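Local coordinates for protein probable aminotransferase (Pseudomonas aeruginosa, PDB 5YKR) that is probably a class-III aminotransferase, a pyridoxal-phosphate-dependent enzyme with its cofactor covalently attached, at residues S117-A122 with T342-M347; T140-F145 with A295-S300; A269-S272 with G276-P279. All blocks are in the same frame, centred on the assembly; numbering follows the deposited sequence.

Contact 1 (S117-A122 with T342-M347)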
loop_
_atom_site.group_PDB
_atom_site.type_symbol
_atom_site.label_atom_id
_atom_site.label_comp_id
_atom_site.label_asym_id
_atom_site.label_seq_id
_atom_site.Cartn_x
_atom_site.Cartn_y
_atom_site.Cartn_z
ATOM N N SER A 117 -10.772 -11.389 12.228
ATOM C CA SER A 117 -11.399 -11.346 10.902
ATOM C C SER A 117 -12.872 -11.713 10.923
ATOM O O SER A 117 -13.676 -11.163 10.138
ATOM C CB SER A 117 -10.662 -12.235 9.900
ATOM O OG SER A 117 -10.771 -13.617 10.182
ATOM N N LEU A 118 -13.234 -12.632 11.813
ATOM C CA LEU A 118 -14.640 -13.035 11.933
ATOM C C LEU A 118 -15.471 -11.812 12.379
ATOM O O LEU A 118 -16.509 -11.524 11.763
ATOM C CB LEU A 118 -14.787 -14.176 12.947
ATOM C CG LEU A 118 -14.290 -15.521 12.511
ATOM C CD1 LEU A 118 -14.077 -16.385 13.750
ATOM C CD2 LEU A 118 -15.285 -16.158 11.590
ATOM N N TRP A 119 -15.004 -11.119 13.423
ATOM C CA TRP A 119 -15.742 -10.020 13.968
ATOM C C TRP A 119 -15.842 -8.862 12.977
ATOM O O TRP A 119 -16.903 -8.276 12.744
ATOM C CB TRP A 119 -15.112 -9.606 15.296
ATOM C CG TRP A 119 -15.940 -8.590 16.030
ATOM C CD1 TRP A 119 -16.811 -8.876 17.038
ATOM C CD2 TRP A 119 -16.024 -7.177 15.806
ATOM N NE1 TRP A 119 -17.422 -7.722 17.444
ATOM C CE2 TRP A 119 -16.913 -6.662 16.732
ATOM C CE3 TRP A 119 -15.383 -6.301 14.948
ATOM C CZ2 TRP A 119 -17.260 -5.298 16.771
ATOM C CZ3 TRP A 119 -15.688 -4.948 15.024
ATOM C CH2 TRP A 119 -16.612 -4.460 15.911
ATOM N N VAL A 120 -14.700 -8.526 12.369
ATOM C CA VAL A 120 -14.655 -7.394 11.448
ATOM C C VAL A 120 -15.452 -7.603 10.209
ATOM O O VAL A 120 -16.130 -6.698 9.750
ATOM C CB VAL A 120 -13.202 -7.029 11.097
ATOM C CG1 VAL A 120 -13.121 -5.982 10.004
ATOM C CG2 VAL A 120 -12.494 -6.477 12.353
ATOM N N GLY A 121 -15.438 -8.821 9.636
ATOM C CA GLY A 121 -16.253 -9.037 8.452
ATOM C C GLY A 121 -17.733 -8.781 8.717
ATOM O O GLY A 121 -18.424 -8.132 7.919
ATOM N N ALA A 122 -18.222 -9.312 9.814
ATOM C CA ALA A 122 -19.625 -9.118 10.186
ATOM C C ALA A 122 -19.946 -7.658 10.495
ATOM O O ALA A 122 -20.996 -7.132 10.085
ATOM C CB ALA A 122 -19.989 -10.015 11.369
ATOM N N THR A 342 -11.118 -0.034 16.302
ATOM C CA THR A 342 -11.674 1.173 15.763
ATOM C C THR A 342 -13.176 1.113 15.607
ATOM O O THR A 342 -13.905 2.053 16.020
ATOM C CB THR A 342 -10.978 1.489 14.407
ATOM O OG1 THR A 342 -9.585 1.707 14.637
ATOM C CG2 THR A 342 -11.603 2.714 13.751
ATOM N N PHE A 343 -13.676 0.051 14.972
ATOM C CA PHE A 343 -15.093 -0.052 14.760
ATOM C C PHE A 343 -15.886 -0.298 16.049
ATOM O O PHE A 343 -16.994 0.227 16.218
ATOM C CB PHE A 343 -15.420 -1.121 13.735
ATOM C CG PHE A 343 -14.874 -0.832 12.348
ATOM C CD1 PHE A 343 -15.134 0.381 11.723
ATOM C CD2 PHE A 343 -14.165 -1.781 11.646
ATOM C CE1 PHE A 343 -14.653 0.662 10.441
ATOM C CE2 PHE A 343 -13.707 -1.536 10.349
ATOM C CZ PHE A 343 -13.925 -0.308 9.778
ATOM N N ALA A 344 -15.309 -1.059 16.964
ATOM C CA ALA A 344 -16.063 -1.410 18.214
ATOM C C ALA A 344 -16.062 -0.265 19.220
ATOM O O ALA A 344 -17.050 -0.049 19.915
ATOM C CB ALA A 344 -15.474 -2.643 18.839
ATOM N N GLU A 345 -14.935 0.442 19.320
ATOM C CA GLU A 345 -14.707 1.367 20.423
ATOM C C GLU A 345 -14.592 2.824 20.058
ATOM O O GLU A 345 -14.798 3.673 20.937
ATOM C CB GLU A 345 -13.465 0.954 21.224
ATOM C CG GLU A 345 -13.451 -0.490 21.662
ATOM C CD GLU A 345 -14.531 -0.858 22.655
ATOM O OE1 GLU A 345 -15.014 0.036 23.400
ATOM O OE2 GLU A 345 -14.888 -2.034 22.671
ATOM N N VAL A 346 -14.304 3.144 18.793
ATOM C CA VAL A 346 -13.972 4.519 18.423
ATOM C C VAL A 346 -15.032 5.186 17.542
ATOM O O VAL A 346 -15.453 6.282 17.809
ATOM C CB VAL A 346 -12.579 4.569 17.753
ATOM C CG1 VAL A 346 -12.220 5.967 17.307
ATOM C CG2 VAL A 346 -11.522 4.046 18.710
ATOM N N MET A 347 -15.425 4.533 16.451
ATOM C CA MET A 347 -16.333 5.094 15.439
ATOM C C MET A 347 -17.776 4.881 15.848
ATOM O O MET A 347 -18.535 4.169 15.183
ATOM C CB MET A 347 -16.036 4.431 14.090
ATOM C CG MET A 347 -14.715 4.818 13.542
ATOM S SD MET A 347 -14.311 4.108 11.958
ATOM C CE MET A 347 -15.616 4.708 10.927
#
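Trp119 reaches from helix 115-128 to helix 333-346 and sets the far end of its indole against Phe343 and Ala344. With CG anti to the backbone N (chi1 -172°), the six-membered ring reaches both residues, although the bond from CA to CB does not itself head for the other helix. Atom CH2 of Trp119 meets CB of Ala344 at 3.6 Å, and CZ2 of Trp119 lies 3.8 Å from the same methyl, which approaches the ring obliquely. Phe343 offers its CB rather than its ring to the indole: this methylene sits at the edge of the Trp119 ring, near its plane, 4.0 Å from CZ3. Its phenyl group, with CG beside the backbone N (chi1 -63°), runs on toward Val120, whose CG1 lies at the ring edge, 4.5 Å from CE2 of Phe343. The axes of the two short helix segments come no closer than 11.1 Å and cross at 74°. Two helices some 220 residues apart in the chain are thus joined by aromatic and aliphatic side chains, beside the subunit interface, where Trp41 of the second subunit packs on Val120. Arg340 adds a cation-pi contact to Trp119. The side-chain contacts across the pair are apolar, and the indole also passes the backbone N of Ala344; the join rests largely on shape and burial, with buried Val120 and Phe343 backing a partly exposed indole.

Contact 2 (T140-F145 with A295-S300)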
loop_
_atom_site.group_PDB
_atom_site.type_symbol
_atom_site.label_atom_id
_atom_site.label_comp_id
_atom_site.label_asym_id
_atom_site.label_seq_id
_atom_site.Cartn_x
_atom_site.Cartn_y
_atom_site.Cartn_z
ATOM N N THR A 140 -5.790 3.769 -2.142
ATOM C CA THR A 140 -5.394 3.656 -3.543
ATOM C C THR A 140 -5.524 2.230 -4.054
ATOM O O THR A 140 -6.103 2.005 -5.145
ATOM C CB THR A 140 -3.936 4.114 -3.727
ATOM O OG1 THR A 140 -3.826 5.517 -3.484
ATOM C CG2 THR A 140 -3.455 3.820 -5.118
ATOM N N ASP A 141 -4.995 1.284 -3.297
ATOM C CA ASP A 141 -5.013 -0.087 -3.768
ATOM C C ASP A 141 -6.433 -0.641 -3.822
ATOM O O ASP A 141 -6.768 -1.396 -4.727
ATOM C CB ASP A 141 -4.140 -0.965 -2.886
ATOM C CG ASP A 141 -2.680 -0.806 -3.157
ATOM O OD1 ASP A 141 -2.274 -0.040 -4.074
ATOM O OD2 ASP A 141 -1.912 -1.529 -2.455
ATOM N N ALA A 142 -7.278 -0.282 -2.850
ATOM C CA ALA A 142 -8.669 -0.670 -2.922
ATOM C C ALA A 142 -9.305 -0.195 -4.234
ATOM O O ALA A 142 -9.936 -0.961 -4.961
ATOM C CB ALA A 142 -9.454 -0.196 -1.709
ATOM N N ASN A 143 -9.063 1.068 -4.568
ATOM C CA ASN A 143 -9.585 1.597 -5.854
ATOM C C ASN A 143 -8.987 0.865 -7.055
ATOM O O ASN A 143 -9.735 0.476 -7.959
ATOM C CB ASN A 143 -9.368 3.108 -5.916
ATOM C CG ASN A 143 -10.311 3.883 -5.024
ATOM O OD1 ASN A 143 -11.457 3.490 -4.821
ATOM N ND2 ASN A 143 -9.841 5.011 -4.503
ATOM N N ARG A 144 -7.656 0.665 -7.087
ATOM C CA ARG A 144 -7.041 -0.017 -8.227
ATOM C C ARG A 144 -7.623 -1.395 -8.426
ATOM O O ARG A 144 -7.879 -1.849 -9.563
ATOM C CB ARG A 144 -5.482 -0.202 -7.980
ATOM C CG ARG A 144 -4.721 1.084 -7.946
ATOM C CD ARG A 144 -3.252 0.854 -8.071
ATOM N NE ARG A 144 -2.581 0.020 -7.074
ATOM C CZ ARG A 144 -1.830 -1.030 -7.339
ATOM N NH1 ARG A 144 -1.792 -1.599 -8.502
ATOM N NH2 ARG A 144 -1.129 -1.523 -6.360
ATOM N N PHE A 145 -7.771 -2.112 -7.311
ATOM C CA PHE A 145 -8.157 -3.525 -7.380
ATOM C C PHE A 145 -9.631 -3.677 -7.747
ATOM O O PHE A 145 -9.978 -4.523 -8.540
ATOM C CB PHE A 145 -7.850 -4.235 -6.063
ATOM C CG PHE A 145 -6.383 -4.238 -5.668
ATOM C CD1 PHE A 145 -5.381 -3.949 -6.567
ATOM C CD2 PHE A 145 -6.016 -4.593 -4.383
ATOM C CE1 PHE A 145 -4.056 -3.945 -6.182
ATOM C CE2 PHE A 145 -4.691 -4.620 -4.007
ATOM C CZ PHE A 145 -3.697 -4.308 -4.902
ATOM N N ALA A 295 -6.921 -0.283 4.130
ATOM C CA ALA A 295 -8.235 0.131 3.655
ATOM C C ALA A 295 -9.106 -1.115 3.580
ATOM O O ALA A 295 -8.592 -2.252 3.549
ATOM C CB ALA A 295 -8.152 0.809 2.275
ATOM N N VAL A 296 -10.426 -0.883 3.506
ATOM C CA VAL A 296 -11.356 -1.935 3.186
ATOM C C VAL A 296 -12.110 -1.572 1.921
ATOM O O VAL A 296 -12.312 -0.377 1.605
ATOM C CB VAL A 296 -12.363 -2.187 4.341
ATOM C CG1 VAL A 296 -11.643 -2.718 5.573
ATOM C CG2 VAL A 296 -13.189 -0.936 4.690
ATOM N N TRP A 297 -12.575 -2.584 1.208
ATOM C CA TRP A 297 -13.545 -2.394 0.183
ATOM C C TRP A 297 -14.593 -3.455 0.274
ATOM O O TRP A 297 -14.296 -4.591 0.622
ATOM C CB TRP A 297 -12.945 -2.263 -1.195
ATOM C CG TRP A 297 -12.266 -3.396 -1.753
ATOM C CD1 TRP A 297 -10.941 -3.659 -1.697
ATOM C CD2 TRP A 297 -12.873 -4.422 -2.538
ATOM N NE1 TRP A 297 -10.663 -4.811 -2.411
ATOM C CE2 TRP A 297 -11.836 -5.305 -2.940
ATOM C CE3 TRP A 297 -14.196 -4.699 -2.939
ATOM C CZ2 TRP A 297 -12.074 -6.447 -3.709
ATOM C CZ3 TRP A 297 -14.421 -5.822 -3.719
ATOM C CH2 TRP A 297 -13.384 -6.645 -4.116
ATOM N N GLY A 298 -15.797 -3.069 -0.079
ATOM C CA GLY A 298 -16.958 -3.959 -0.043
ATOM C C GLY A 298 -17.759 -3.921 -1.313
ATOM O O GLY A 298 -17.633 -2.973 -2.082
ATOM N N CYS A 299 -18.528 -4.997 -1.550
ATOM C CA CYS A 299 -19.386 -5.039 -2.727
ATOM C C CYS A 299 -20.671 -5.744 -2.449
ATOM O O CYS A 299 -20.804 -6.533 -1.489
ATOM C CB CYS A 299 -18.667 -5.676 -3.894
ATOM S SG CYS A 299 -18.320 -7.451 -3.760
ATOM N N SER A 300 -21.633 -5.444 -3.306
ATOM C CA SER A 300 -22.961 -6.101 -3.220
ATOM C C SER A 300 -22.863 -7.582 -3.572
ATOM O O SER A 300 -21.902 -8.033 -4.215
ATOM C CB SER A 300 -23.943 -5.436 -4.163
ATOM O OG SER A 300 -23.604 -5.753 -5.514
#
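Ala142 sets its methyl group against CD1 of Trp297, with CB 3.8 Å from that atom and oblique to the ring. CB of Ala142 also lies 4.1 Å from CB of Trp297, so the methyl rests in the bend between the indole and the strand. That bend comes from the first torsion of Trp297, which puts CG between the backbone N and the carbonyl carbon (chi1 65°). Two residues earlier on the strand, Ala295 points the same way, its CB 4.3 Å from CB of Ala142. The axes of the helix and strand segments approach to 8.0 Å, with the methyls of Ala142 and Ala295 between them. On the helix itself, NE and NH2 of Arg144 both grip OD1 of Asp141, each at 3.0 Å and from above the carboxylate plane, while NH1 of Arg144 bonds Ser169 O of the second subunit. Helix 139-154 packs on one face of the seven-stranded mixed sheet, the central sheet of the large domain in fold-type I pyridoxal-phosphate enzymes, its segment 29° from strand 295-299. That strand runs antiparallel between strands 132-136 and 281-284, whose Thr136 and Val283 touch Ala142, and the indole of Trp297 continues along the helix to Val146 and Leu149.

Contact 3 (A269-S272 with G276-P279)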
loop_
_atom_site.group_PDB
_atom_site.type_symbol
_atom_site.label_atom_id
_atom_site.label_comp_id
_atom_site.label_asym_id
_atom_site.label_seq_id
_atom_site.Cartn_x
_atom_site.Cartn_y
_atom_site.Cartn_z
ATOM N N ALA A 269 -21.565 5.422 9.315
ATOM C CA ALA A 269 -21.838 4.633 8.126
ATOM C C ALA A 269 -21.537 5.440 6.871
ATOM O O ALA A 269 -22.005 5.095 5.783
ATOM C CB ALA A 269 -23.277 4.138 8.147
ATOM N N GLY A 270 -20.759 6.508 7.017
ATOM C CA GLY A 270 -20.415 7.336 5.886
ATOM C C GLY A 270 -21.585 8.183 5.352
ATOM O O GLY A 270 -22.696 8.198 5.880
ATOM N N TYR A 271 -21.274 8.931 4.311
ATOM C CA TYR A 271 -22.286 9.669 3.571
ATOM C C TYR A 271 -23.360 8.716 3.055
ATOM O O TYR A 271 -24.569 9.021 3.095
ATOM C CB TYR A 271 -21.633 10.456 2.407
ATOM C CG TYR A 271 -22.584 11.358 1.650
ATOM C CD1 TYR A 271 -23.443 10.861 0.691
ATOM C CD2 TYR A 271 -22.668 12.722 1.962
ATOM C CE1 TYR A 271 -24.317 11.701 -0.002
ATOM C CE2 TYR A 271 -23.556 13.563 1.284
ATOM C CZ TYR A 271 -24.399 13.023 0.314
ATOM O OH TYR A 271 -25.321 13.766 -0.387
ATOM N N SER A 272 -22.912 7.546 2.558
ATOM C CA SER A 272 -23.828 6.568 1.966
ATOM C C SER A 272 -24.878 6.135 2.962
ATOM O O SER A 272 -26.053 6.053 2.636
ATOM C CB SER A 272 -23.075 5.359 1.429
ATOM O OG SER A 272 -22.221 5.682 0.327
ATOM N N GLY A 276 -28.762 7.339 2.428
ATOM C CA GLY A 276 -29.445 6.256 1.707
ATOM C C GLY A 276 -28.916 5.930 0.324
ATOM O O GLY A 276 -29.685 5.516 -0.529
ATOM N N LEU A 277 -27.613 6.068 0.101
ATOM C CA LEU A 277 -27.061 5.671 -1.191
ATOM C C LEU A 277 -27.033 4.146 -1.290
ATOM O O LEU A 277 -27.096 3.441 -0.277
ATOM C CB LEU A 277 -25.684 6.253 -1.442
ATOM C CG LEU A 277 -25.551 7.771 -1.360
ATOM C CD1 LEU A 277 -24.136 8.213 -1.818
ATOM C CD2 LEU A 277 -26.642 8.514 -2.137
ATOM N N GLU A 278 -26.911 3.673 -2.516
ATOM C CA GLU A 278 -26.915 2.247 -2.850
ATOM C C GLU A 278 -25.676 1.913 -3.706
ATOM O O GLU A 278 -25.787 1.589 -4.874
ATOM C CB GLU A 278 -28.215 1.868 -3.573
ATOM C CG GLU A 278 -29.432 2.021 -2.699
ATOM C CD GLU A 278 -30.723 1.825 -3.474
ATOM O OE1 GLU A 278 -30.978 0.714 -3.905
ATOM O OE2 GLU A 278 -31.456 2.803 -3.705
ATOM N N PRO A 279 -24.482 1.978 -3.103
ATOM C CA PRO A 279 -23.233 1.694 -3.863
ATOM C C PRO A 279 -23.201 0.248 -4.344
ATOM O O PRO A 279 -23.685 -0.628 -3.651
ATOM C CB PRO A 279 -22.117 1.924 -2.842
ATOM C CG PRO A 279 -22.801 1.955 -1.553
ATOM C CD PRO A 279 -24.243 2.224 -1.677
#
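Leu277 folds back over Ser272, and the two residues carry most of the contact. The carbonyl O of Ser272 accepts a hydrogen bond from the backbone N of Leu277 at 3.0 Å, in the carbonyl plane and on a lone pair, with an N-H...O angle of 145°. Beside this bond the leucine packs closely: its CB stands 3.9 Å from CA of Ser272, and its CD1 lies 3.8 Å from OG of Ser272. The same CD1 comes to the edge of the Tyr271 ring, near its plane, 3.7 Å from CD1 of the tyrosine, whose side chain crosses that of Leu277 obliquely. Pro279 closes the inner side more loosely, its CG 4.2 Å from OG of Ser272, and both Pro279 and Ser272 rest on Ile258 of strand 255-259. The outer side is different: Gly276 is exposed, and Glu278 turns away from the helix to form a salt bridge with Arg250. Backbone N atoms of Tyr271 and Ser272 bond to the carboxylate of Glu260. Gly276, with positive phi (66°), breaks the helical run before strand 281-284, and the arrangement is consistent with a Schellman-type helix end, as this phi and the 6-to-1 bond from Leu277 to Ser272 indicate.

The three contacts nest along the chain, contact 3 inside the loop closed by contact 2 and both inside that closed by contact 1. In space they stay separate. The centres of contact 1 and contact 2 lie about 17 Å apart. Those of contact 1 and contact 3 are about 18 Å apart, and those of contact 2 and contact 3 about 15 Å. The loop leaving contact 3 leads into strand 281-284, which pairs with the strand of contact 2. Contact 2 adjoins the cofactor, because Thr140 OG1 bonds OP3 of the modified lysine at position 286. Contacts 1 and 2 both touch the second subunit, whereas no other protein chain of the assembly touches the segments of contact 3.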